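Local coordinates for protein pullulanase (Bacillus acidopullulyticus, PDB 2WAN) that probably hydrolyses the alpha-1,6-glucosidic linkages of pullulan and of branched starch fragments, using an alpha-amylase-type barrel domain, at residues R512-P517 and Q600-D605; N555-V560 and Y572-D577; I683-G686 and N690-D693. All blocks are in the same frame, centred on the assembly; numbering follows the deposited sequence.

How the contacts relate
All three contacts belong to the alpha-amylase-type (beta/alpha)8 barrel. After barrel strand 485-488 comes a two-stranded sheet, 492-494 with 511-513, and 512-517 starts at the end of its second strand. Contact 1 closes the long loop from 512-517 to helix 597-614, and contact 2 is nested inside it: it joins 555-560, just beyond barrel strand 547-552, to 572-577, beyond the short helix 564-568. The two meet directly, with Tyr514 OH 2.8 Å from His556 O. Contact 3 comes later, in series, and closes a short loop after barrel strand 677-679. It lies apart, its nearest atoms about 23 Å from those of contact 1 and about 16 Å from those of contact 2.

Contact 1: residues R512-P517 and Q600-D605; sequences RNYNVP and QKFVLD
Tyr514 and Asn515 meet Phe602 where a type I beta turn, Asn513 to Val516, faces helix 597-614, which leads into the fourth strand of the (beta/alpha)8 barrel. The two touching residues of the turn are its central pair. Phe602 is the most covered residue, meeting both Tyr514 and Asn515. It reaches from the helix with CG anti to its backbone N (chi1 174°), and its ring end, CE2 and CZ, comes against the beginning of the tyrosine side chain. CD2 of Tyr514 lies 3.5 Å from CE2 of Phe602, near the plane of the phenylalanine ring and at its edge, while CZ of Phe602 also touches Tyr514 CB at 3.8 Å. The ring planes are inclined by 71° with centroids 5.6 Å apart, an oblique pairing. The far end of Tyr514 has its own tether, a hydrogen bond from OH to Val553 O.

The polar contacts gather round Asn515. Its ND2 comes within 3.9 Å of Phe602 CZ, the amide turned 56° from the ring, and the head of the group is fixed by OD1 with Ser606 OG of the same helix and by ND2 with Pro394 O. A water joins the segments: it donates to Phe602 O at 2.8 Å and takes a weak bond from Asn515 ND2. This water also lies over the rim of one Phe602 face. On the helix itself a salt bridge spans one turn: Lys601 NZ approaches Asp605 OD2 at 3.0 Å, on the syn lone pair of that oxygen.

Contact 2: residues N555-V560 and Y572-D577; sequences NHTFDV and YYYRTD
A mixed hydroxyl and CH-pi contact, centred on the ring of Tyr574, pins together two irregular segments of the long connection between barrel strand 547-552 and helix 597-614, the place where enzymes of the alpha-amylase family carry domain B. With CG anti to its own carbonyl carbon (chi1 -60°), Tyr574 extends across to 555-560 and ends with its OH 2.6 Å from Thr557 OG1, a close hydroxyl pair. The threonine oxygen sits at the ring edge, in the ring plane, and the two side chains cross at about a right angle. Thr557 OG1 also donates to Asp559 O at 2.7 Å, from above the carbonyl plane, so one hydroxyl links the local bend of its own segment to the incoming phenol. Ser563 OG is a further hydrogen-bond partner of Tyr574 OH.

Val560 covers one face of the ring. Its CG1 stands 3.6 Å from the Tyr574 centroid and only 10° off the ring normal, a well-centred CH-pi contact, the two side chains sliding past each other in opposite directions. The phenol is thus met at its hydroxyl and over one ring face.

Around the pair, helix 564-568 supplies Phe565 and Asp566 against Tyr574, Tyr573 stacks on Phe565, and Asn555, close behind strand 547-552, bonds to Asp622 beyond the neighbouring strand 618-621.

Contact 3: residues I683-G686 and N690-D693; sequences IRNG and NVFD
Asn685 and Val691 meet where Asn685 OD1 takes the backbone N-H of Val691 across this surface contact, at 3.3 Å, a weak and bent bond with an N-H...O angle of 128°. The same oxygen receives a second N-H group. Arg684 NH2, from the preceding residue of the helix, makes the stronger bond at 2.9 Å and 161°; the oxygen lies close to the guanidinium plane, whereas the donor stands above the carbonyl plane of the amide. OD1 also touches Asn690 CA at 3.5 Å.

The same Arg684 nitrogen packs against Val691 too: NH2 lies 3.4 Å from Val691 CB and 3.4 Å from CG1, the branch flanked by backbone N and carbonyl carbon (chi1 66°). A bend at chi3 turns the guanidinium so that NH2 lies against both Asn685 OD1 and the valine.

Further out, Arg684 NH1 bonds to Tyr731 OH, just past barrel strand 728-730; a glycerol, probably from the crystallisation liquor, lies nearby, about 3 Å from the arginine side chain. Val691 sits in a type I beta turn, closed by Asp693 N to Asn690 O at 3.3 Å, and Asp693 OD1 bonds to Thr695 OG1.

The arrangement folds the chain leaving helix 681-688 back onto that helix, in the segment that follows the sixth strand, 677-679, of the (beta/alpha)8 barrel.

Contact 1: residues R512-P517 and Q600-D605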
# COMPACT_ATOMS: atom_id res chain seq x y z
N ARG A 512 -9.71 -4.28 -12.21
CA ARG A 512 -10.93 -5.08 -12.35
C ARG A 512 -10.62 -6.58 -12.33
O ARG A 512 -11.33 -7.35 -11.66
CB ARG A 512 -11.65 -4.74 -13.66
CG ARG A 512 -13.01 -5.47 -13.88
CD ARG A 512 -13.64 -5.02 -15.21
NE ARG A 512 -12.83 -5.49 -16.33
CZ ARG A 512 -12.68 -4.87 -17.49
NH1 ARG A 512 -13.31 -3.73 -17.74
NH2 ARG A 512 -11.90 -5.41 -18.41
N ASN A 513 -9.61 -7.00 -13.09
CA ASN A 513 -9.23 -8.43 -13.15
C ASN A 513 -7.76 -8.58 -12.74
O ASN A 513 -6.84 -8.43 -13.55
CB ASN A 513 -9.50 -9.06 -14.54
CG ASN A 513 -10.91 -8.76 -15.05
OD1 ASN A 513 -11.89 -9.47 -14.74
ND2 ASN A 513 -11.03 -7.69 -15.80
N TYR A 514 -7.55 -8.86 -11.46
CA TYR A 514 -6.20 -8.78 -10.88
C TYR A 514 -5.17 -9.74 -11.46
O TYR A 514 -3.97 -9.48 -11.37
CB TYR A 514 -6.26 -8.96 -9.37
CG TYR A 514 -6.82 -7.76 -8.61
CD1 TYR A 514 -6.02 -6.64 -8.34
CD2 TYR A 514 -8.13 -7.77 -8.15
CE1 TYR A 514 -6.52 -5.56 -7.64
CE2 TYR A 514 -8.65 -6.68 -7.45
CZ TYR A 514 -7.82 -5.57 -7.20
OH TYR A 514 -8.29 -4.49 -6.51
N ASN A 515 -5.63 -10.85 -12.04
CA ASN A 515 -4.72 -11.90 -12.49
C ASN A 515 -4.60 -12.02 -14.00
O ASN A 515 -4.17 -13.06 -14.53
CB ASN A 515 -5.15 -13.22 -11.84
CG ASN A 515 -5.12 -13.11 -10.35
OD1 ASN A 515 -4.06 -12.83 -9.78
ND2 ASN A 515 -6.28 -13.24 -9.71
N VAL A 516 -4.97 -10.94 -14.68
CA VAL A 516 -4.98 -10.85 -16.15
C VAL A 516 -4.16 -9.62 -16.57
O VAL A 516 -4.33 -8.56 -15.98
CB VAL A 516 -6.43 -10.69 -16.71
CG1 VAL A 516 -6.44 -10.54 -18.24
CG2 VAL A 516 -7.36 -11.86 -16.24
N PRO A 517 -3.28 -9.75 -17.59
CA PRO A 517 -2.56 -8.59 -18.12
C PRO A 517 -3.50 -7.62 -18.83
O PRO A 517 -4.44 -8.05 -19.52
CB PRO A 517 -1.61 -9.21 -19.15
CG PRO A 517 -1.44 -10.63 -18.71
CD PRO A 517 -2.83 -11.00 -18.25
N GLN A 600 -7.68 -11.47 2.24
CA GLN A 600 -6.22 -11.55 2.35
C GLN A 600 -5.65 -12.68 1.49
O GLN A 600 -4.65 -12.50 0.79
CB GLN A 600 -5.80 -11.73 3.82
CG GLN A 600 -4.27 -11.65 4.05
CD GLN A 600 -3.90 -12.09 5.46
OE1 GLN A 600 -4.06 -13.25 5.81
NE2 GLN A 600 -3.43 -11.15 6.28
N LYS A 601 -6.28 -13.86 1.55
CA LYS A 601 -5.85 -15.00 0.73
C LYS A 601 -5.89 -14.67 -0.76
O LYS A 601 -4.98 -15.08 -1.49
CB LYS A 601 -6.71 -16.24 1.02
CG LYS A 601 -6.38 -17.43 0.10
CD LYS A 601 -7.23 -18.64 0.46
CE LYS A 601 -7.10 -19.78 -0.57
NZ LYS A 601 -5.68 -20.06 -0.96
N PHE A 602 -6.90 -13.91 -1.20
CA PHE A 602 -6.99 -13.52 -2.60
C PHE A 602 -5.73 -12.75 -3.03
O PHE A 602 -5.18 -12.97 -4.11
CB PHE A 602 -8.24 -12.66 -2.89
CG PHE A 602 -8.26 -12.12 -4.30
CD1 PHE A 602 -8.74 -12.92 -5.33
CD2 PHE A 602 -7.71 -10.86 -4.61
CE1 PHE A 602 -8.73 -12.46 -6.65
CE2 PHE A 602 -7.69 -10.41 -5.93
CZ PHE A 602 -8.20 -11.22 -6.95
N VAL A 603 -5.30 -11.82 -2.18
CA VAL A 603 -4.11 -11.02 -2.48
C VAL A 603 -2.86 -11.91 -2.46
O VAL A 603 -2.03 -11.83 -3.38
CB VAL A 603 -3.97 -9.82 -1.50
CG1 VAL A 603 -2.65 -9.05 -1.75
CG2 VAL A 603 -5.16 -8.89 -1.66
N LEU A 604 -2.72 -12.72 -1.42
CA LEU A 604 -1.56 -13.61 -1.35
C LEU A 604 -1.48 -14.55 -2.56
O LEU A 604 -0.41 -14.73 -3.14
CB LEU A 604 -1.58 -14.43 -0.05
CG LEU A 604 -1.36 -13.61 1.23
CD1 LEU A 604 -1.87 -14.39 2.46
CD2 LEU A 604 0.11 -13.26 1.38
N ASP A 605 -2.61 -15.16 -2.92
CA ASP A 605 -2.63 -16.05 -4.09
C ASP A 605 -2.23 -15.27 -5.35
O ASP A 605 -1.48 -15.78 -6.19
CB ASP A 605 -4.01 -16.66 -4.30
CG ASP A 605 -4.37 -17.72 -3.26
OD1 ASP A 605 -3.48 -18.20 -2.54
OD2 ASP A 605 -5.55 -18.06 -3.19
O HOH W 1 -6.02 -14.19 -6.49

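Contact 2: residues N555-V560 and Y572-D577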
# COMPACT_ATOMS: atom_id res chain seq x y z
N ASN A 555 -5.45 -2.38 -3.04
CA ASN A 555 -6.11 -1.64 -1.96
C ASN A 555 -7.57 -1.23 -2.24
O ASN A 555 -8.27 -0.85 -1.31
CB ASN A 555 -5.29 -0.40 -1.56
CG ASN A 555 -5.27 0.66 -2.65
OD1 ASN A 555 -6.27 1.35 -2.85
ND2 ASN A 555 -4.15 0.78 -3.36
N HIS A 556 -7.99 -1.26 -3.51
CA HIS A 556 -9.37 -0.93 -3.92
C HIS A 556 -9.66 -1.47 -5.32
O HIS A 556 -8.74 -1.75 -6.08
CB HIS A 556 -9.61 0.60 -3.90
CG HIS A 556 -8.96 1.34 -5.04
ND1 HIS A 556 -9.65 1.72 -6.17
CD2 HIS A 556 -7.69 1.77 -5.21
CE1 HIS A 556 -8.83 2.35 -7.00
NE2 HIS A 556 -7.63 2.39 -6.43
N THR A 557 -10.94 -1.59 -5.68
CA THR A 557 -11.34 -1.99 -7.04
C THR A 557 -11.99 -0.82 -7.77
O THR A 557 -12.32 0.20 -7.15
CB THR A 557 -12.32 -3.18 -7.07
OG1 THR A 557 -13.52 -2.81 -6.37
CG2 THR A 557 -11.70 -4.41 -6.44
N PHE A 558 -12.17 -0.96 -9.08
CA PHE A 558 -12.70 0.13 -9.92
C PHE A 558 -14.04 0.68 -9.41
O PHE A 558 -14.30 1.89 -9.51
CB PHE A 558 -12.81 -0.35 -11.38
CG PHE A 558 -14.01 -1.21 -11.65
CD1 PHE A 558 -14.00 -2.56 -11.30
CD2 PHE A 558 -15.15 -0.67 -12.23
CE1 PHE A 558 -15.12 -3.36 -11.53
CE2 PHE A 558 -16.26 -1.46 -12.48
CZ PHE A 558 -16.25 -2.81 -12.12
N ASP A 559 -14.86 -0.20 -8.87
CA ASP A 559 -16.15 0.18 -8.28
C ASP A 559 -16.59 -0.95 -7.37
O ASP A 559 -15.94 -2.01 -7.29
CB ASP A 559 -17.20 0.41 -9.38
CG ASP A 559 -18.32 1.38 -8.96
OD1 ASP A 559 -18.42 1.76 -7.77
OD2 ASP A 559 -19.08 1.76 -9.86
N VAL A 560 -17.70 -0.70 -6.68
CA VAL A 560 -18.36 -1.72 -5.87
C VAL A 560 -19.73 -2.01 -6.46
O VAL A 560 -20.15 -1.33 -7.41
CB VAL A 560 -18.51 -1.28 -4.40
CG1 VAL A 560 -17.14 -1.27 -3.74
CG2 VAL A 560 -19.20 0.08 -4.32
N TYR A 572 -18.32 -8.24 1.41
CA TYR A 572 -17.32 -8.83 2.27
C TYR A 572 -15.87 -8.55 1.86
O TYR A 572 -14.98 -8.55 2.71
CB TYR A 572 -17.53 -10.35 2.41
CG TYR A 572 -16.61 -10.99 3.42
CD1 TYR A 572 -16.87 -10.90 4.79
CD2 TYR A 572 -15.47 -11.71 3.02
CE1 TYR A 572 -16.04 -11.47 5.71
CE2 TYR A 572 -14.63 -12.29 3.94
CZ TYR A 572 -14.92 -12.17 5.29
OH TYR A 572 -14.10 -12.73 6.20
N TYR A 573 -15.63 -8.33 0.57
CA TYR A 573 -14.25 -8.04 0.13
C TYR A 573 -13.83 -6.60 0.41
O TYR A 573 -12.66 -6.24 0.18
CB TYR A 573 -14.05 -8.39 -1.37
CG TYR A 573 -13.96 -9.88 -1.65
CD1 TYR A 573 -12.74 -10.57 -1.54
CD2 TYR A 573 -15.10 -10.60 -2.04
CE1 TYR A 573 -12.65 -11.94 -1.81
CE2 TYR A 573 -15.02 -11.97 -2.31
CZ TYR A 573 -13.79 -12.64 -2.19
OH TYR A 573 -13.72 -13.99 -2.48
N TYR A 574 -14.76 -5.79 0.92
CA TYR A 574 -14.53 -4.34 1.12
C TYR A 574 -14.73 -3.96 2.59
O TYR A 574 -15.40 -4.68 3.33
CB TYR A 574 -15.54 -3.54 0.30
CG TYR A 574 -15.43 -3.83 -1.17
CD1 TYR A 574 -14.44 -3.22 -1.94
CD2 TYR A 574 -16.28 -4.74 -1.80
CE1 TYR A 574 -14.30 -3.50 -3.30
CE2 TYR A 574 -16.16 -5.01 -3.17
CZ TYR A 574 -15.17 -4.39 -3.91
OH TYR A 574 -15.03 -4.65 -5.26
N ARG A 575 -14.18 -2.82 3.01
CA ARG A 575 -14.39 -2.31 4.36
C ARG A 575 -15.68 -1.49 4.44
O ARG A 575 -15.95 -0.65 3.59
CB ARG A 575 -13.18 -1.53 4.89
CG ARG A 575 -11.90 -2.38 4.97
CD ARG A 575 -10.68 -1.63 5.56
NE ARG A 575 -9.56 -2.56 5.64
CZ ARG A 575 -8.37 -2.39 5.08
NH1 ARG A 575 -8.08 -1.27 4.41
NH2 ARG A 575 -7.44 -3.34 5.21
N THR A 576 -16.49 -1.77 5.45
CA THR A 576 -17.71 -1.01 5.68
C THR A 576 -17.73 -0.55 7.14
O THR A 576 -17.08 -1.16 7.99
CB THR A 576 -18.99 -1.83 5.38
OG1 THR A 576 -19.00 -3.00 6.21
CG2 THR A 576 -19.04 -2.25 3.90
N ASP A 577 -18.47 0.53 7.40
CA ASP A 577 -18.60 1.04 8.77
C ASP A 577 -19.86 0.48 9.44
O ASP A 577 -20.54 -0.37 8.88
CB ASP A 577 -18.57 2.58 8.80
CG ASP A 577 -19.67 3.23 7.97
OD1 ASP A 577 -20.76 2.64 7.79
OD2 ASP A 577 -19.46 4.37 7.51

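Contact 3: residues I683-G686 and N690-D693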
# COMPACT_ATOMS: atom_id res chain seq x y z
N ILE A 683 12.59 12.70 2.62
CA ILE A 683 13.71 13.13 1.76
C ILE A 683 13.19 13.89 0.50
O ILE A 683 13.80 14.87 0.07
CB ILE A 683 14.70 11.97 1.45
CG1 ILE A 683 16.07 12.54 1.02
CG2 ILE A 683 14.10 10.98 0.42
CD1 ILE A 683 17.09 11.43 0.55
N ARG A 684 12.06 13.44 -0.06
CA ARG A 684 11.43 14.09 -1.20
C ARG A 684 11.10 15.55 -0.89
O ARG A 684 11.49 16.47 -1.62
CB ARG A 684 10.13 13.35 -1.57
CG ARG A 684 9.50 13.81 -2.89
CD ARG A 684 7.99 13.52 -2.92
NE ARG A 684 7.25 14.35 -1.95
CZ ARG A 684 6.13 13.98 -1.32
NH1 ARG A 684 5.57 12.79 -1.52
NH2 ARG A 684 5.58 14.80 -0.45
N ASN A 685 10.41 15.77 0.22
CA ASN A 685 10.07 17.14 0.63
C ASN A 685 11.33 17.95 0.94
O ASN A 685 11.40 19.14 0.63
CB ASN A 685 9.13 17.16 1.83
CG ASN A 685 7.69 16.78 1.47
OD1 ASN A 685 7.21 17.00 0.35
ND2 ASN A 685 6.99 16.24 2.44
N GLY A 686 12.32 17.29 1.53
CA GLY A 686 13.59 17.94 1.82
C GLY A 686 14.34 18.39 0.58
O GLY A 686 15.01 19.42 0.60
N ASN A 690 7.81 21.17 0.15
CA ASN A 690 6.57 20.45 0.44
C ASN A 690 5.69 20.30 -0.80
O ASN A 690 5.58 21.23 -1.60
CB ASN A 690 5.77 21.11 1.58
CG ASN A 690 4.63 20.21 2.09
OD1 ASN A 690 4.78 19.49 3.09
ND2 ASN A 690 3.50 20.23 1.40
N VAL A 691 5.09 19.12 -0.94
CA VAL A 691 4.29 18.76 -2.11
C VAL A 691 3.06 19.66 -2.31
O VAL A 691 2.62 19.84 -3.44
CB VAL A 691 3.89 17.25 -2.08
CG1 VAL A 691 2.95 16.93 -0.91
CG2 VAL A 691 3.30 16.79 -3.41
N PHE A 692 2.53 20.24 -1.23
CA PHE A 692 1.34 21.11 -1.32
C PHE A 692 1.59 22.45 -2.02
O PHE A 692 0.68 23.02 -2.63
CB PHE A 692 0.70 21.33 0.07
CG PHE A 692 -0.21 22.54 0.13
CD1 PHE A 692 0.21 23.71 0.77
CD2 PHE A 692 -1.46 22.53 -0.49
CE1 PHE A 692 -0.61 24.84 0.81
CE2 PHE A 692 -2.28 23.65 -0.46
CZ PHE A 692 -1.86 24.81 0.19
N ASP A 693 2.82 22.95 -1.92
CA ASP A 693 3.16 24.26 -2.45
C ASP A 693 4.01 24.13 -3.72
O ASP A 693 5.19 23.78 -3.67
CB ASP A 693 3.89 25.06 -1.36
CG ASP A 693 4.23 26.49 -1.80
OD1 ASP A 693 3.90 26.88 -2.93
OD2 ASP A 693 4.86 27.22 -1.00